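Serine racemase (Enterococcus faecalis, PDB 4ECL) belongs to the alanine racemase family, pairing an N-terminal TIM-type barrel with a C-terminal domain built largely of beta strands, and assembles from two chains. Local coordinates at residues 271-276 / 320-325; 255-260 / 275-280. One frame throughout, in Å; residues are numbered along the deposited sequence.

Interaction 1: 271-276 / 320-325; sequences ATRDSL and DVTDIP
The guanidinium of Arg273 has the methyl CG2 of Thr322 over one face, and at its edge, in plane, OD2 of Asp323; OD1 of the same carboxylate approaches obliquely. The two charged planes stand 82° apart, and NH2 alone makes the bonds of this salt bridge. Arg273 NH2 reaches Asp323 OD2 at 3.0 Å in a nearly straight bond, on the syn side of that oxygen though tilted out of the carboxylate plane, while its shorter approach to Asp323 OD1, 2.7 Å, is strongly bent and weak. Extended from CG to NE, the arginine reaches a type I beta turn, Val321 to Ile324, which follows strand 317-320 in the mostly beta C-terminal domain of the alanine racemase family.

Next to the ion pair, side chain and backbone interlock. Asp320 OD1 accepts from Thr322 N, an Asx turn, and separately takes the hydroxyl OG1 of Thr322 on its syn lone pair at only 2.5 Å. Held by Asp320 at both N and OG1, Thr322 keeps OG1 beside its own backbone N (chi1 -51°), where it also accepts from Leu276 N at 3.1 Å. Val321 N donates to Leu276 O, extending the strand pairing into the turn. Ser275 turns its hydroxyl back along its own chain, where Ser275 OG donates to Arg273 O from above the carbonyl plane, 2.9 Å away.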
# COMPACT_ATOMS: atom_id res chain seq x y z
N ALA A 271 -20.01 -12.36 19.99
CA ALA A 271 -21.15 -11.47 20.20
C ALA A 271 -21.74 -11.69 21.58
O ALA A 271 -21.96 -12.83 22.01
CB ALA A 271 -22.20 -11.68 19.12
N THR A 272 -21.99 -10.58 22.28
CA THR A 272 -22.52 -10.62 23.64
C THR A 272 -24.03 -10.54 23.57
O THR A 272 -24.72 -10.53 24.60
CB THR A 272 -22.03 -9.42 24.45
OG1 THR A 272 -22.91 -8.32 24.24
CG2 THR A 272 -20.62 -9.03 24.04
N ARG A 273 -24.54 -10.47 22.35
CA ARG A 273 -25.97 -10.39 22.11
C ARG A 273 -26.25 -10.80 20.67
O ARG A 273 -25.33 -10.96 19.87
CB ARG A 273 -26.45 -8.96 22.34
CG ARG A 273 -25.79 -7.93 21.43
CD ARG A 273 -26.28 -6.53 21.77
NE ARG A 273 -25.86 -5.53 20.80
CZ ARG A 273 -26.19 -4.24 20.87
NH1 ARG A 273 -26.95 -3.80 21.87
NH2 ARG A 273 -25.77 -3.39 19.94
N ASP A 274 -27.53 -10.98 20.34
CA ASP A 274 -27.90 -11.25 18.95
C ASP A 274 -27.60 -10.01 18.13
O ASP A 274 -28.08 -8.91 18.45
CB ASP A 274 -29.37 -11.64 18.84
CG ASP A 274 -29.64 -13.03 19.38
OD1 ASP A 274 -28.80 -13.54 20.15
OD2 ASP A 274 -30.69 -13.61 19.03
N SER A 275 -26.82 -10.17 17.07
CA SER A 275 -26.27 -9.02 16.39
C SER A 275 -26.55 -8.99 14.89
O SER A 275 -26.90 -10.00 14.28
CB SER A 275 -24.76 -8.94 16.62
OG SER A 275 -24.45 -8.87 18.00
N LEU A 276 -26.40 -7.80 14.32
CA LEU A 276 -26.41 -7.62 12.88
C LEU A 276 -25.02 -7.19 12.43
O LEU A 276 -24.43 -6.26 12.99
CB LEU A 276 -27.43 -6.56 12.48
CG LEU A 276 -28.88 -7.03 12.46
CD1 LEU A 276 -29.81 -5.84 12.20
CD2 LEU A 276 -29.05 -8.09 11.39
N ASP A 320 -20.33 -3.78 13.05
CA ASP A 320 -21.50 -4.07 13.88
C ASP A 320 -22.58 -3.03 13.63
O ASP A 320 -22.39 -1.86 13.93
CB ASP A 320 -21.06 -4.02 15.34
CG ASP A 320 -22.06 -4.64 16.27
OD1 ASP A 320 -23.23 -4.83 15.87
OD2 ASP A 320 -21.66 -4.95 17.41
N VAL A 321 -23.71 -3.45 13.07
CA VAL A 321 -24.80 -2.51 12.81
C VAL A 321 -26.05 -2.83 13.62
O VAL A 321 -27.16 -2.43 13.26
CB VAL A 321 -25.13 -2.39 11.30
CG1 VAL A 321 -23.96 -1.75 10.56
CG2 VAL A 321 -25.46 -3.75 10.71
N THR A 322 -25.85 -3.55 14.72
CA THR A 322 -26.94 -3.96 15.61
C THR A 322 -27.84 -2.78 16.01
O THR A 322 -29.06 -2.93 16.14
CB THR A 322 -26.41 -4.67 16.87
OG1 THR A 322 -25.51 -5.71 16.50
CG2 THR A 322 -27.56 -5.27 17.69
N ASP A 323 -27.25 -1.60 16.19
CA ASP A 323 -28.00 -0.43 16.62
C ASP A 323 -28.20 0.60 15.51
O ASP A 323 -28.38 1.79 15.80
CB ASP A 323 -27.33 0.23 17.82
CG ASP A 323 -27.03 -0.74 18.95
OD1 ASP A 323 -27.70 -1.79 19.02
OD2 ASP A 323 -26.12 -0.46 19.76
N ILE A 324 -28.16 0.17 14.26
CA ILE A 324 -28.38 1.08 13.13
C ILE A 324 -29.38 0.47 12.16
O ILE A 324 -29.00 -0.30 11.28
CB ILE A 324 -27.07 1.38 12.36
CG1 ILE A 324 -25.90 1.64 13.32
CG2 ILE A 324 -27.28 2.56 11.41
CD1 ILE A 324 -24.55 1.80 12.63
N PRO A 325 -30.67 0.80 12.31
CA PRO A 325 -31.66 0.12 11.46
C PRO A 325 -31.55 0.49 9.98
O PRO A 325 -31.87 -0.32 9.11
CB PRO A 325 -33.01 0.54 12.06
CG PRO A 325 -32.72 1.69 12.94
CD PRO A 325 -31.28 1.63 13.36

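Interaction 2: 255-260 / 275-280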
# COMPACT_ATOMS: atom_id res chain seq x y z
N ARG A 255 -25.75 -9.79 7.99
CA ARG A 255 -25.88 -11.11 8.56
C ARG A 255 -26.28 -11.01 10.01
O ARG A 255 -25.74 -10.18 10.75
CB ARG A 255 -24.56 -11.88 8.45
CG ARG A 255 -24.65 -13.28 9.07
CD ARG A 255 -23.40 -14.14 8.84
NE ARG A 255 -23.06 -14.32 7.43
CZ ARG A 255 -23.75 -15.09 6.58
NH1 ARG A 255 -24.85 -15.72 6.98
NH2 ARG A 255 -23.35 -15.19 5.32
N LYS A 256 -27.24 -11.84 10.41
CA LYS A 256 -27.59 -11.99 11.81
C LYS A 256 -26.55 -12.86 12.51
O LYS A 256 -26.22 -13.94 12.04
CB LYS A 256 -28.97 -12.62 11.98
CG LYS A 256 -30.12 -11.73 11.55
CD LYS A 256 -31.45 -12.34 11.94
CE LYS A 256 -32.60 -11.46 11.51
NZ LYS A 256 -33.89 -11.98 12.05
N ILE A 257 -26.03 -12.38 13.63
CA ILE A 257 -25.10 -13.17 14.42
C ILE A 257 -25.72 -13.50 15.77
O ILE A 257 -26.00 -12.60 16.56
CB ILE A 257 -23.75 -12.44 14.64
CG1 ILE A 257 -22.96 -12.38 13.34
CG2 ILE A 257 -22.93 -13.13 15.72
CD1 ILE A 257 -22.95 -13.70 12.57
N LYS A 258 -25.94 -14.78 16.01
CA LYS A 258 -26.47 -15.20 17.30
C LYS A 258 -25.46 -14.91 18.41
O LYS A 258 -24.25 -14.99 18.20
CB LYS A 258 -26.82 -16.69 17.29
CG LYS A 258 -27.94 -17.04 16.33
CD LYS A 258 -28.47 -18.45 16.57
CE LYS A 258 -29.60 -18.78 15.61
NZ LYS A 258 -29.17 -18.75 14.19
N GLN A 259 -25.99 -14.56 19.58
CA GLN A 259 -25.18 -14.38 20.77
C GLN A 259 -24.35 -15.63 21.02
O GLN A 259 -24.90 -16.73 21.07
CB GLN A 259 -26.09 -14.10 21.97
CG GLN A 259 -25.44 -14.24 23.33
CD GLN A 259 -26.44 -14.00 24.44
OE1 GLN A 259 -27.01 -12.91 24.55
NE2 GLN A 259 -26.67 -15.01 25.26
N GLY A 260 -23.04 -15.47 21.15
CA GLY A 260 -22.15 -16.60 21.34
C GLY A 260 -21.34 -16.91 20.10
O GLY A 260 -20.30 -17.55 20.18
N SER A 275 -26.82 -10.17 17.07
CA SER A 275 -26.27 -9.02 16.39
C SER A 275 -26.55 -8.99 14.89
O SER A 275 -26.90 -10.00 14.28
CB SER A 275 -24.76 -8.94 16.62
OG SER A 275 -24.45 -8.87 18.00
N LEU A 276 -26.40 -7.80 14.32
CA LEU A 276 -26.41 -7.62 12.88
C LEU A 276 -25.02 -7.19 12.43
O LEU A 276 -24.43 -6.26 12.99
CB LEU A 276 -27.43 -6.56 12.48
CG LEU A 276 -28.88 -7.03 12.46
CD1 LEU A 276 -29.81 -5.84 12.20
CD2 LEU A 276 -29.05 -8.09 11.39
N ILE A 277 -24.51 -7.87 11.41
CA ILE A 277 -23.18 -7.57 10.88
C ILE A 277 -23.25 -7.12 9.43
O ILE A 277 -23.90 -7.76 8.61
CB ILE A 277 -22.26 -8.82 10.97
CG1 ILE A 277 -21.86 -9.08 12.42
CG2 ILE A 277 -21.02 -8.66 10.11
CD1 ILE A 277 -21.37 -7.84 13.13
N ALA A 278 -22.59 -6.01 9.12
CA ALA A 278 -22.50 -5.60 7.73
C ALA A 278 -21.13 -5.95 7.19
O ALA A 278 -20.10 -5.72 7.84
CB ALA A 278 -22.76 -4.11 7.58
N ILE A 279 -21.10 -6.51 5.99
CA ILE A 279 -19.83 -6.84 5.37
C ILE A 279 -19.46 -5.76 4.36
O ILE A 279 -20.26 -5.44 3.47
CB ILE A 279 -19.90 -8.21 4.67
CG1 ILE A 279 -20.35 -9.28 5.67
CG2 ILE A 279 -18.57 -8.57 4.06
CD1 ILE A 279 -19.38 -9.46 6.83
N LEU A 280 -18.26 -5.21 4.51
CA LEU A 280 -17.72 -4.20 3.61
C LEU A 280 -16.62 -4.81 2.74
O LEU A 280 -15.75 -5.51 3.24
CB LEU A 280 -17.15 -3.03 4.40
CG LEU A 280 -18.12 -2.23 5.27
CD1 LEU A 280 -17.39 -1.13 6.02
CD2 LEU A 280 -19.24 -1.63 4.42
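Strand 255-257 runs antiparallel to strand 275-280, the axes of these short segments approaching to 4.5 Å with their directions 141° apart, so that Arg255 with Ile277 and Ile257 with Ser275 form hydrogen-bonded pairs on either side of the non-hydrogen-bonded pair Lys256 with Leu276. On the face carrying Arg255, Ile257, Ser275 and Ile277, the two isoleucines meet diagonally across the strands. Each holds CG1 beside its backbone N (chi1 near -71° in both), which brings CG1 of Ile257 within 3.6 Å of CG1 of Ile277. CB of Ile257 also rests against CB of Ser275, 4.1 Å away. The other face belongs to Lys256 and Leu276, which run alongside each other in a common direction; CG of Lys256 touches CD2 of Leu276 at 3.8 Å, and beyond it the lysine chain runs on extended. The side chain of Arg255 turns away from strand 275-280 at its outer end, its bent chain bringing NH2 to the carbonyls of Gly134 and Arg132 of the second subunit.

The backbone bonds differ in shape. Ile277 N meets Arg255 O in the carbonyl plane at 2.7 Å, whereas Ile257 N, 2.6 Å from Ser275 O, is tilted 34° from that carbonyl's plane. At the middle pair a CA-H...O contact brings Lys256 CA to 3.2 Å from Ser275 O.

The isoleucine face also borders the dimer interface, where Ile257 packs on His131 of the second subunit. The two strands are consecutive in the large mixed sheet of the alanine racemase C-terminal domain, joined by a loop without regular helix or strand, and strand 275-280 lies between strands 245-257 and 317-320, with Ile277 touching Ala318 of the latter.

In the fold
Interactions 1 and 2 show how one strand can serve two neighbours: Ser275 and Leu276 belong to both, and the contact centres lie about 6 Å apart. Interaction 2 is regular sheet pairing, held by backbone bonds with buried isoleucines on one face. Interaction 1 joins that strand to a turn, and there side chains take over much of the bonding, through a buttressed threonine hydroxyl and an ion pair between two exposed residues. Both are partly buried, but only interaction 2 reaches the second subunit. The loops tie them further: Asp274 OD1 accepts from Gln259 N, and backbone bonding joins Ala271 to Gly260, linking the ends of segments 271-276 and 255-260.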